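Local atomic coordinates of glycinin (Glycine max, PDB entry 1OD5), a protein that probably serves as a seed storage protein of the 11S globulin family, laying down a reserve of sulfur-containing amino acids in the soybean seed. Residues P37-A42 against G418-V423; G75-A80 against D120-P125; G348-L353 against Q369-Y374. All blocks are in the same frame, centred on the assembly; numbering follows the deposited sequence.

Interaction 1: P37-A42 against G418-V423; sequences PELQCA and GQLLVV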
ATOM      1  N   PRO A  37      22.294 -20.902 -22.144  1.00 18.85           N
ATOM      2  CA  PRO A  37      21.659 -19.703 -22.661  1.00 17.95           C
ATOM      3  C   PRO A  37      20.195 -19.512 -22.220  1.00 18.83           C
ATOM      4  O   PRO A  37      19.773 -18.395 -21.947  1.00 17.27           O
ATOM      5  CB  PRO A  37      21.802 -19.851 -24.160  1.00 16.69           C
ATOM      6  CG  PRO A  37      23.003 -20.715 -24.330  1.00 14.95           C
ATOM      7  CD  PRO A  37      22.736 -21.728 -23.269  1.00 18.29           C
ATOM      8  N   GLU A  38      19.434 -20.607 -22.179  1.00 16.26           N
ATOM      9  CA  GLU A  38      18.037 -20.617 -21.788  1.00 16.77           C
ATOM     10  C   GLU A  38      17.917 -20.178 -20.346  1.00 14.75           C
ATOM     11  O   GLU A  38      17.133 -19.292 -20.081  1.00 18.21           O
ATOM     12  CB  GLU A  38      17.426 -21.988 -21.874  1.00 15.30           C
ATOM     13  CG  GLU A  38      17.536 -22.598 -23.245  1.00 21.61           C
ATOM     14  CD  GLU A  38      18.783 -23.450 -23.498  1.00 23.89           C
ATOM     15  OE1 GLU A  38      18.769 -24.254 -24.422  1.00 26.21           O
ATOM     16  OE2 GLU A  38      19.769 -23.344 -22.784  1.00 24.11           O
ATOM     17  N   LEU A  39      18.716 -20.752 -19.441  1.00 12.65           N
ATOM     18  CA  LEU A  39      18.731 -20.443 -18.039  1.00 10.47           C
ATOM     19  C   LEU A  39      19.166 -19.024 -17.808  1.00 14.27           C
ATOM     20  O   LEU A  39      18.679 -18.369 -16.881  1.00 14.94           O
ATOM     21  CB  LEU A  39      19.662 -21.415 -17.335  1.00  7.16           C
ATOM     22  CG  LEU A  39      19.000 -22.582 -16.607  1.00 11.65           C
ATOM     23  CD1 LEU A  39      18.029 -23.219 -17.525  1.00 16.43           C
ATOM     24  CD2 LEU A  39      19.984 -23.632 -16.179  1.00  6.92           C
ATOM     25  N   GLN A  40      20.060 -18.505 -18.660  1.00 15.16           N
ATOM     26  CA  GLN A  40      20.523 -17.135 -18.524  1.00 15.12           C
ATOM     27  C   GLN A  40      19.512 -16.098 -18.957  1.00 12.75           C
ATOM     28  O   GLN A  40      19.525 -14.948 -18.532  1.00 12.95           O
ATOM     29  CB  GLN A  40      21.774 -16.919 -19.326  1.00 20.99           C
ATOM     30  CG  GLN A  40      22.975 -17.527 -18.637  1.00 26.87           C
ATOM     31  CD  GLN A  40      24.207 -17.082 -19.394  1.00 35.20           C
ATOM     32  OE1 GLN A  40      24.695 -15.979 -19.146  1.00 40.24           O
ATOM     33  NE2 GLN A  40      24.717 -17.871 -20.350  1.00 35.95           N
ATOM     34  N   CYS A  41      18.625 -16.496 -19.844  1.00 11.95           N
ATOM     35  CA  CYS A  41      17.571 -15.626 -20.328  1.00 14.50           C
ATOM     36  C   CYS A  41      16.566 -15.410 -19.197  1.00 15.89           C
ATOM     37  O   CYS A  41      16.200 -14.279 -18.915  1.00 14.66           O
ATOM     38  CB  CYS A  41      16.967 -16.321 -21.505  1.00 12.90           C
ATOM     39  SG  CYS A  41      15.437 -15.639 -22.128  1.00 16.34           S
ATOM     40  N   ALA A  42      16.255 -16.526 -18.501  1.00 15.57           N
ATOM     41  CA  ALA A  42      15.314 -16.587 -17.390  1.00 16.03           C
ATOM     42  C   ALA A  42      15.861 -16.088 -16.088  1.00 15.65           C
ATOM     43  O   ALA A  42      15.096 -15.897 -15.150  1.00 19.20           O
ATOM     44  CB  ALA A  42      14.842 -18.011 -17.131  1.00 12.62           C
ATOM     45  N   GLY A 418      11.818 -35.513 -15.648  1.00 16.39           N
ATOM     46  CA  GLY A 418      13.215 -35.169 -15.398  1.00 14.49           C
ATOM     47  C   GLY A 418      13.744 -34.040 -16.264  1.00 14.43           C
ATOM     48  O   GLY A 418      14.747 -33.412 -15.942  1.00 15.98           O
ATOM     49  N   GLN A 419      13.068 -33.725 -17.355  1.00 15.02           N
ATOM     50  CA  GLN A 419      13.526 -32.672 -18.230  1.00 17.43           C
ATOM     51  C   GLN A 419      12.983 -31.311 -17.841  1.00 20.04           C
ATOM     52  O   GLN A 419      11.845 -31.191 -17.379  1.00 18.65           O
ATOM     53  CB  GLN A 419      13.113 -32.970 -19.667  1.00 16.78           C
ATOM     54  CG  GLN A 419      13.669 -34.311 -20.112  1.00 22.75           C
ATOM     55  CD  GLN A 419      13.632 -34.538 -21.610  1.00 22.90           C
ATOM     56  OE1 GLN A 419      12.644 -34.289 -22.302  1.00 24.33           O
ATOM     57  NE2 GLN A 419      14.762 -35.002 -22.129  1.00 22.81           N
ATOM     58  N   LEU A 420      13.818 -30.310 -18.146  1.00 16.60           N
ATOM     59  CA  LEU A 420      13.577 -28.900 -17.865  1.00 17.73           C
ATOM     60  C   LEU A 420      13.446 -28.068 -19.153  1.00 16.54           C
ATOM     61  O   LEU A 420      14.264 -28.289 -20.041  1.00 18.27           O
ATOM     62  CB  LEU A 420      14.759 -28.560 -17.003  1.00 15.80           C
ATOM     63  CG  LEU A 420      15.068 -27.356 -16.145  1.00 20.67           C
ATOM     64  CD1 LEU A 420      15.264 -26.120 -17.013  1.00 19.06           C
ATOM     65  CD2 LEU A 420      14.011 -27.310 -15.060  1.00 21.94           C
ATOM     66  N   LEU A 421      12.455 -27.182 -19.381  1.00 12.86           N
ATOM     67  CA  LEU A 421      12.353 -26.368 -20.586  1.00 10.30           C
ATOM     68  C   LEU A 421      12.013 -24.942 -20.192  1.00 12.23           C
ATOM     69  O   LEU A 421      11.051 -24.691 -19.478  1.00 13.46           O
ATOM     70  CB  LEU A 421      11.259 -26.854 -21.532  1.00 11.70           C
ATOM     71  CG  LEU A 421      10.882 -26.015 -22.763  1.00 11.38           C
ATOM     72  CD1 LEU A 421      11.993 -25.970 -23.796  1.00 13.09           C
ATOM     73  CD2 LEU A 421       9.726 -26.677 -23.454  1.00 13.11           C
ATOM     74  N   VAL A 422      12.747 -23.956 -20.695  1.00 12.84           N
ATOM     75  CA  VAL A 422      12.507 -22.574 -20.355  1.00  9.98           C
ATOM     76  C   VAL A 422      11.588 -21.938 -21.352  1.00 12.16           C
ATOM     77  O   VAL A 422      11.868 -21.974 -22.545  1.00 15.12           O
ATOM     78  CB  VAL A 422      13.838 -21.842 -20.321  1.00  8.01           C
ATOM     79  CG1 VAL A 422      13.671 -20.332 -20.204  1.00  6.42           C
ATOM     80  CG2 VAL A 422      14.599 -22.350 -19.109  1.00  5.72           C
ATOM     81  N   VAL A 423      10.450 -21.384 -20.965  1.00 12.66           N
ATOM     82  CA  VAL A 423       9.648 -20.740 -21.990  1.00 12.08           C
ATOM     83  C   VAL A 423       9.709 -19.280 -21.622  1.00 14.42           C
ATOM     84  O   VAL A 423       9.165 -18.909 -20.585  1.00 14.97           O
ATOM     85  CB  VAL A 423       8.228 -21.258 -21.957  1.00 14.18           C
ATOM     86  CG1 VAL A 423       7.377 -20.463 -22.956  1.00 11.70           C
ATOM     87  CG2 VAL A 423       8.249 -22.759 -22.251  1.00  9.58           C
TER
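V422 sits under the helix 37-42 and is touched by three of its residues. Its CG1, anti to the backbone N (chi1 170°), lies 3.6 Å from the backbone O of E38 and 4.0 Å from CB of A42. CG2 meets CD1 of L39 at 3.9 Å, the two side chains crossing at about a right angle, and the CB atoms of E38 and V422 are 3.9 Å apart. A short branched residue suits this place because one methyl goes to A42 and the other to L39, with E38 between them. With V422 cut back to an alanine, both methyls go, which would probably leave a gap beside the O of E38 and CB of A42 and take away the support of CD1 of L39. Farther along, the packing thins to a single pair, CD1 of L39 and CD1 of L420 at 4.0 Å, with W32 touching both leucines. The carboxylate of E38 turns from the strand, and its OE1 accepts a hydrogen bond from the backbone N of N14. P37 and Q40 lie on the far, more open side of the helix. This is helix-on-sheet packing between two cupin domains: the helix of the N-terminal cupin rests on an outer strand of the C-terminal one.

Interaction 2: G75-A80 against D120-P125; sequences GAIGFA and DVLVIP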
ATOM      1  N   GLY A  75       8.822 -34.970   4.778  1.00 18.46           N
ATOM      2  CA  GLY A  75       9.830 -34.615   5.757  1.00 18.75           C
ATOM      3  C   GLY A  75       9.418 -33.374   6.497  1.00 17.05           C
ATOM      4  O   GLY A  75       8.309 -32.897   6.346  1.00 17.10           O
ATOM      5  N   ALA A  76      10.353 -32.886   7.283  1.00 15.45           N
ATOM      6  CA  ALA A  76      10.175 -31.697   8.079  1.00 15.97           C
ATOM      7  C   ALA A  76      11.224 -30.660   7.697  1.00 16.74           C
ATOM      8  O   ALA A  76      12.329 -30.984   7.287  1.00 16.10           O
ATOM      9  CB  ALA A  76      10.337 -32.044   9.553  1.00 13.14           C
ATOM     10  N   ILE A  77      10.834 -29.394   7.733  1.00 16.68           N
ATOM     11  CA  ILE A  77      11.713 -28.297   7.446  1.00 14.81           C
ATOM     12  C   ILE A  77      11.620 -27.374   8.662  1.00 16.38           C
ATOM     13  O   ILE A  77      10.607 -27.332   9.364  1.00 15.94           O
ATOM     14  CB  ILE A  77      11.278 -27.606   6.095  1.00 16.18           C
ATOM     15  CG1 ILE A  77      12.255 -26.455   5.820  1.00 10.13           C
ATOM     16  CG2 ILE A  77       9.840 -27.100   6.128  1.00 17.16           C
ATOM     17  CD1 ILE A  77      12.108 -25.876   4.413  1.00 12.34           C
ATOM     18  N   GLY A  78      12.703 -26.665   8.956  1.00 12.28           N
ATOM     19  CA  GLY A  78      12.741 -25.755  10.068  1.00 13.03           C
ATOM     20  C   GLY A  78      13.500 -24.529   9.640  1.00 14.20           C
ATOM     21  O   GLY A  78      14.585 -24.648   9.090  1.00 17.26           O
ATOM     22  N   PHE A  79      12.974 -23.328   9.822  1.00 12.99           N
ATOM     23  CA  PHE A  79      13.662 -22.118   9.428  1.00 11.60           C
ATOM     24  C   PHE A  79      14.196 -21.466  10.682  1.00 12.48           C
ATOM     25  O   PHE A  79      13.819 -21.870  11.780  1.00 17.14           O
ATOM     26  CB  PHE A  79      12.714 -21.168   8.762  1.00  9.97           C
ATOM     27  CG  PHE A  79      12.124 -21.685   7.470  1.00 10.18           C
ATOM     28  CD1 PHE A  79      11.028 -22.532   7.479  1.00 11.39           C
ATOM     29  CD2 PHE A  79      12.680 -21.296   6.255  1.00 13.73           C
ATOM     30  CE1 PHE A  79      10.487 -22.987   6.270  1.00 12.40           C
ATOM     31  CE2 PHE A  79      12.130 -21.757   5.056  1.00 13.69           C
ATOM     32  CZ  PHE A  79      11.034 -22.606   5.059  1.00 10.04           C
ATOM     33  N   ALA A  80      15.087 -20.488  10.595  1.00 11.41           N
ATOM     34  CA  ALA A  80      15.577 -19.838  11.794  1.00 13.56           C
ATOM     35  C   ALA A  80      15.415 -18.368  11.458  1.00 15.69           C
ATOM     36  O   ALA A  80      16.249 -17.761  10.793  1.00 18.77           O
ATOM     37  CB  ALA A  80      17.053 -20.126  12.063  1.00 16.03           C
ATOM     38  N   ASP A 120       3.771 -30.606  -2.290  1.00 14.92           N
ATOM     39  CA  ASP A 120       3.976 -29.316  -1.661  1.00 16.34           C
ATOM     40  C   ASP A 120       5.072 -28.463  -2.266  1.00 17.21           C
ATOM     41  O   ASP A 120       6.099 -28.949  -2.713  1.00 17.34           O
ATOM     42  CB  ASP A 120       4.336 -29.480  -0.212  1.00 17.20           C
ATOM     43  CG  ASP A 120       3.240 -30.073   0.673  1.00 21.60           C
ATOM     44  OD1 ASP A 120       2.107 -30.263   0.223  1.00 23.72           O
ATOM     45  OD2 ASP A 120       3.547 -30.344   1.835  1.00 22.41           O
ATOM     46  N   VAL A 121       4.861 -27.168  -2.234  1.00 15.89           N
ATOM     47  CA  VAL A 121       5.801 -26.187  -2.722  1.00 14.57           C
ATOM     48  C   VAL A 121       6.333 -25.491  -1.486  1.00 16.14           C
ATOM     49  O   VAL A 121       5.568 -25.263  -0.558  1.00 20.07           O
ATOM     50  CB  VAL A 121       5.116 -25.172  -3.589  1.00 13.21           C
ATOM     51  CG1 VAL A 121       6.065 -24.039  -3.928  1.00 15.46           C
ATOM     52  CG2 VAL A 121       4.712 -25.833  -4.878  1.00 12.39           C
ATOM     53  N   LEU A 122       7.612 -25.133  -1.385  1.00 14.37           N
ATOM     54  CA  LEU A 122       8.129 -24.471  -0.224  1.00 12.19           C
ATOM     55  C   LEU A 122       8.917 -23.290  -0.695  1.00 14.26           C
ATOM     56  O   LEU A 122       9.522 -23.324  -1.746  1.00 15.10           O
ATOM     57  CB  LEU A 122       9.047 -25.348   0.584  1.00 13.56           C
ATOM     58  CG  LEU A 122       8.403 -26.480   1.346  1.00 18.90           C
ATOM     59  CD1 LEU A 122       8.633 -27.784   0.630  1.00 19.68           C
ATOM     60  CD2 LEU A 122       9.030 -26.582   2.722  1.00 21.85           C
ATOM     61  N   VAL A 123       8.907 -22.207   0.058  1.00 14.01           N
ATOM     62  CA  VAL A 123       9.634 -21.010  -0.317  1.00 16.41           C
ATOM     63  C   VAL A 123      10.609 -20.780   0.814  1.00 16.63           C
ATOM     64  O   VAL A 123      10.252 -20.880   1.985  1.00 19.31           O
ATOM     65  CB  VAL A 123       8.633 -19.825  -0.475  1.00 18.49           C
ATOM     66  CG1 VAL A 123       9.291 -18.563  -1.002  1.00 15.75           C
ATOM     67  CG2 VAL A 123       7.577 -20.245  -1.506  1.00 20.37           C
ATOM     68  N   ILE A 124      11.872 -20.566   0.461  1.00 16.91           N
ATOM     69  CA  ILE A 124      12.923 -20.311   1.423  1.00 15.39           C
ATOM     70  C   ILE A 124      13.242 -18.845   1.204  1.00 17.31           C
ATOM     71  O   ILE A 124      13.562 -18.436   0.085  1.00 17.89           O
ATOM     72  CB  ILE A 124      14.175 -21.148   1.132  1.00 17.68           C
ATOM     73  CG1 ILE A 124      13.823 -22.618   0.917  1.00 17.92           C
ATOM     74  CG2 ILE A 124      15.155 -20.939   2.286  1.00 14.61           C
ATOM     75  CD1 ILE A 124      13.217 -23.390   2.096  1.00 19.89           C
ATOM     76  N   PRO A 125      13.108 -17.993   2.219  1.00 16.04           N
ATOM     77  CA  PRO A 125      13.444 -16.581   2.125  1.00 13.34           C
ATOM     78  C   PRO A 125      14.935 -16.273   1.930  1.00 12.35           C
ATOM     79  O   PRO A 125      15.775 -17.024   2.436  1.00 11.27           O
ATOM     80  CB  PRO A 125      12.851 -16.035   3.422  1.00 14.05           C
ATOM     81  CG  PRO A 125      11.779 -17.025   3.806  1.00 10.60           C
ATOM     82  CD  PRO A 125      12.458 -18.309   3.489  1.00 11.16           C
TER
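The backbone O of V123 lies against the ring of F79, 3.6 Å from CZ, with CE2 almost as near; this is a contact of a carbonyl with aromatic carbons, and no hydrogen bond joins the two segments. The same end of the ring receives CD1 of I124, 3.6 Å from CE2 of F79, and CD of P125, 3.8 Å from that CE2. All of these reach the ring obliquely. F79 is brought there by its first torsion, with CG anti to the carbonyl carbon (chi1 -63°). The strands 75-79 and 120-124 belong to the two facing sheets of the N-terminal cupin, a jelly-roll beta barrel; the axes of these strand segments come within 9.9 Å, 21° from parallel, so side chains must bridge the space between them. I77 and L122 reach toward each other tip to tip, CD2 of L122 lying 3.5 Å from CG2 of I77. CD1 of I77, at the end of an extended chain (chi1 -179°), lies between CD2 of L122 and CD1 of I124, 3.6 Å from each. Branched aliphatic residues suit such an interior, where they fit closely and need no polar partner. Y130 of strand 130-134 packs on I77, F79 and I124, while V70 and I68 of strand 66-72 touch L122 and I124 respectively.

Interaction 3: G348-L353 against Q369-Y374; sequences GRISTL and QYVVLY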
ATOM      1  N   GLY A 348      -7.582 -32.566 -18.641  1.00 17.94           N
ATOM      2  CA  GLY A 348      -6.603 -32.378 -17.577  1.00 15.86           C
ATOM      3  C   GLY A 348      -6.970 -31.261 -16.602  1.00 17.56           C
ATOM      4  O   GLY A 348      -8.094 -30.756 -16.615  1.00 18.87           O
ATOM      5  N   ARG A 349      -6.036 -30.807 -15.773  1.00 12.23           N
ATOM      6  CA  ARG A 349      -6.316 -29.754 -14.820  1.00 12.97           C
ATOM      7  C   ARG A 349      -5.135 -28.807 -14.653  1.00 16.62           C
ATOM      8  O   ARG A 349      -4.023 -29.167 -15.017  1.00 18.20           O
ATOM      9  CB  ARG A 349      -6.642 -30.390 -13.494  1.00 12.89           C
ATOM     10  CG  ARG A 349      -5.526 -31.292 -12.962  1.00 11.68           C
ATOM     11  CD  ARG A 349      -6.069 -31.871 -11.701  1.00 11.70           C
ATOM     12  NE  ARG A 349      -5.325 -32.942 -11.085  1.00 12.23           N
ATOM     13  CZ  ARG A 349      -4.251 -32.746 -10.335  1.00 13.48           C
ATOM     14  NH1 ARG A 349      -3.699 -33.812  -9.804  1.00 16.99           N
ATOM     15  NH2 ARG A 349      -3.677 -31.565 -10.134  1.00 13.00           N
ATOM     16  N   ILE A 350      -5.313 -27.584 -14.122  1.00 16.84           N
ATOM     17  CA  ILE A 350      -4.248 -26.593 -13.895  1.00 14.93           C
ATOM     18  C   ILE A 350      -4.459 -25.951 -12.525  1.00 13.89           C
ATOM     19  O   ILE A 350      -5.579 -25.588 -12.195  1.00 16.59           O
ATOM     20  CB  ILE A 350      -4.274 -25.471 -14.977  1.00 11.98           C
ATOM     21  CG1 ILE A 350      -3.990 -26.074 -16.331  1.00  8.86           C
ATOM     22  CG2 ILE A 350      -3.218 -24.390 -14.685  1.00 12.10           C
ATOM     23  CD1 ILE A 350      -4.474 -25.162 -17.453  1.00 10.14           C
ATOM     24  N   SER A 351      -3.471 -25.836 -11.666  1.00 11.24           N
ATOM     25  CA  SER A 351      -3.664 -25.176 -10.398  1.00 13.50           C
ATOM     26  C   SER A 351      -2.678 -24.049 -10.374  1.00 15.24           C
ATOM     27  O   SER A 351      -1.582 -24.191 -10.902  1.00 16.34           O
ATOM     28  CB  SER A 351      -3.335 -26.040  -9.253  1.00 16.39           C
ATOM     29  OG  SER A 351      -4.123 -27.178  -9.472  1.00 23.11           O
ATOM     30  N   THR A 352      -2.997 -22.929  -9.738  1.00 15.16           N
ATOM     31  CA  THR A 352      -2.091 -21.808  -9.677  1.00 13.33           C
ATOM     32  C   THR A 352      -1.810 -21.529  -8.219  1.00 15.67           C
ATOM     33  O   THR A 352      -2.719 -21.547  -7.380  1.00 17.71           O
ATOM     34  CB  THR A 352      -2.715 -20.562 -10.286  1.00 11.06           C
ATOM     35  OG1 THR A 352      -3.146 -20.978 -11.561  1.00 17.48           O
ATOM     36  CG2 THR A 352      -1.777 -19.350 -10.373  1.00 13.29           C
ATOM     37  N   LEU A 353      -0.532 -21.266  -7.940  1.00 11.74           N
ATOM     38  CA  LEU A 353      -0.046 -20.919  -6.626  1.00 13.76           C
ATOM     39  C   LEU A 353       0.633 -19.581  -6.821  1.00 14.86           C
ATOM     40  O   LEU A 353       1.652 -19.512  -7.506  1.00 17.83           O
ATOM     41  CB  LEU A 353       0.973 -21.908  -6.109  1.00 13.77           C
ATOM     42  CG  LEU A 353       1.657 -21.537  -4.819  1.00 21.09           C
ATOM     43  CD1 LEU A 353       0.623 -21.212  -3.779  1.00 24.32           C
ATOM     44  CD2 LEU A 353       2.449 -22.708  -4.275  1.00 24.03           C
ATOM     45  N   GLN A 369       2.559 -22.994 -11.213  1.00 13.67           N
ATOM     46  CA  GLN A 369       1.395 -23.718 -11.693  1.00 12.77           C
ATOM     47  C   GLN A 369       1.823 -25.186 -11.706  1.00 13.53           C
ATOM     48  O   GLN A 369       3.010 -25.542 -11.637  1.00 14.05           O
ATOM     49  CB  GLN A 369       0.972 -23.338 -13.105  1.00 12.57           C
ATOM     50  CG  GLN A 369       0.346 -21.989 -13.055  1.00 16.51           C
ATOM     51  CD  GLN A 369      -0.318 -21.555 -14.333  1.00 19.30           C
ATOM     52  OE1 GLN A 369       0.288 -21.612 -15.388  1.00 20.18           O
ATOM     53  NE2 GLN A 369      -1.573 -21.110 -14.286  1.00 20.41           N
ATOM     54  N   TYR A 370       0.819 -26.044 -11.657  1.00 10.98           N
ATOM     55  CA  TYR A 370       0.994 -27.473 -11.687  1.00 10.97           C
ATOM     56  C   TYR A 370      -0.032 -27.923 -12.685  1.00 12.49           C
ATOM     57  O   TYR A 370      -1.216 -27.662 -12.460  1.00 13.60           O
ATOM     58  CB  TYR A 370       0.657 -28.119 -10.411  1.00 10.33           C
ATOM     59  CG  TYR A 370       1.177 -29.530 -10.436  1.00 14.28           C
ATOM     60  CD1 TYR A 370       0.332 -30.608 -10.708  1.00 14.56           C
ATOM     61  CD2 TYR A 370       2.544 -29.730 -10.222  1.00 16.27           C
ATOM     62  CE1 TYR A 370       0.861 -31.892 -10.783  1.00 16.27           C
ATOM     63  CE2 TYR A 370       3.074 -31.013 -10.298  1.00 16.86           C
ATOM     64  CZ  TYR A 370       2.228 -32.083 -10.580  1.00 17.97           C
ATOM     65  OH  TYR A 370       2.775 -33.342 -10.707  1.00 19.18           O
ATOM     66  N   VAL A 371       0.342 -28.534 -13.818  1.00 11.68           N
ATOM     67  CA  VAL A 371      -0.684 -28.948 -14.743  1.00 12.72           C
ATOM     68  C   VAL A 371      -0.505 -30.415 -15.021  1.00 14.59           C
ATOM     69  O   VAL A 371       0.562 -31.000 -14.848  1.00 15.45           O
ATOM     70  CB  VAL A 371      -0.724 -27.970 -16.073  1.00 16.08           C
ATOM     71  CG1 VAL A 371       0.416 -26.967 -16.047  1.00 15.91           C
ATOM     72  CG2 VAL A 371      -0.818 -28.763 -17.349  1.00 10.98           C
ATOM     73  N   VAL A 372      -1.672 -31.011 -15.247  1.00 12.24           N
ATOM     74  CA  VAL A 372      -1.808 -32.423 -15.504  1.00 13.88           C
ATOM     75  C   VAL A 372      -2.630 -32.572 -16.735  1.00 14.72           C
ATOM     76  O   VAL A 372      -3.755 -32.117 -16.784  1.00 19.19           O
ATOM     77  CB  VAL A 372      -2.551 -33.186 -14.383  1.00 13.21           C
ATOM     78  CG1 VAL A 372      -2.717 -34.642 -14.815  1.00 14.50           C
ATOM     79  CG2 VAL A 372      -1.781 -33.130 -13.079  1.00  8.97           C
ATOM     80  N   LEU A 373      -2.082 -33.230 -17.740  1.00 16.75           N
ATOM     81  CA  LEU A 373      -2.801 -33.457 -18.969  1.00 19.55           C
ATOM     82  C   LEU A 373      -2.970 -34.958 -19.042  1.00 19.82           C
ATOM     83  O   LEU A 373      -2.125 -35.767 -18.644  1.00 19.61           O
ATOM     84  CB  LEU A 373      -2.007 -32.955 -20.147  1.00 16.46           C
ATOM     85  CG  LEU A 373      -1.886 -31.489 -20.291  1.00 14.57           C
ATOM     86  CD1 LEU A 373      -0.941 -31.197 -21.443  1.00 12.50           C
ATOM     87  CD2 LEU A 373      -3.242 -30.895 -20.558  1.00 12.30           C
ATOM     88  N   TYR A 374      -4.160 -35.313 -19.474  1.00 20.95           N
ATOM     89  CA  TYR A 374      -4.480 -36.718 -19.600  1.00 24.82           C
ATOM     90  C   TYR A 374      -4.151 -37.084 -21.033  1.00 25.99           C
ATOM     91  O   TYR A 374      -3.940 -36.195 -21.866  1.00 24.95           O
ATOM     92  CB  TYR A 374      -5.978 -36.956 -19.310  1.00 26.53           C
ATOM     93  CG  TYR A 374      -6.439 -36.527 -17.922  1.00 26.68           C
ATOM     94  CD1 TYR A 374      -5.691 -36.860 -16.776  1.00 28.20           C
ATOM     95  CD2 TYR A 374      -7.607 -35.772 -17.794  1.00 27.32           C
ATOM     96  CE1 TYR A 374      -6.111 -36.427 -15.517  1.00 26.57           C
ATOM     97  CE2 TYR A 374      -8.029 -35.340 -16.529  1.00 26.92           C
ATOM     98  CZ  TYR A 374      -7.275 -35.669 -15.408  1.00 26.25           C
ATOM     99  OH  TYR A 374      -7.671 -35.223 -14.169  1.00 27.68           O
TER
HETATM  100  O   HOH W   1      -6.263 -35.887 -11.771  1.00 18.83           O
HETATM  101  O   HOH W   2      -3.684 -29.085 -11.307  1.00 32.04           O
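R349 and V372 are joined by two backbone hydrogen bonds, R349 N to V372 O at 2.8 Å and V372 N to R349 O, nearly straight at 172°. S351 and Y370 form a second such pair. The O of Y370 takes two donors, S351 N at 3.0 Å and a water that in turn accepts NH2 of R349. Beside this ladder NE2 of Q369 gives T352 OG1 a straight bond of 3.1 Å in the amide plane, while OE1 of Q369 is held by K444. The guanidinium of R349 lies with one face over CG2 of V372, 3.7 Å from CZ; its NH2 also bonds to O of A335, and a second water links NE to the OH of Y374. The ring of Y374 covers G348, whose CA stands 3.8 Å from the ring centroid in a CH-pi contact. Glycine suits that place, since a CB would run into V372 O. On the other face of the sheet from R349, CG1 of I350 packs on CB of V371. This antiparallel pair forms part of the C-terminal cupin barrel, where V371 comes within about 5 Å of the magnesium ion bound by H382 and E431.

Overall arrangement
Every touching residue of interactions 1 and 2 is buried, while T352 and Y374 of interaction 3 are partly exposed. Interaction 1 unites the two cupin domains, interaction 2 spans the facing sheets of the N-terminal one, and interaction 3 pairs neighbouring strands within a sheet of the C-terminal one. Accordingly interactions 1 and 2 have no hydrogen bonds across them and rely on apolar side chains, while interaction 3 is built on a backbone ladder with a buried arginine and bound waters on one face, and makes a weak hydrogen bond from Q369 to E323 of a neighbouring subunit. Interactions 1 and 3 use the same sheet, their centres about 20 Å apart. Interactions 2 and 3 touch directly, CB of V121 meeting CD2 of L353 at 3.7 Å, a second joint between the cupins.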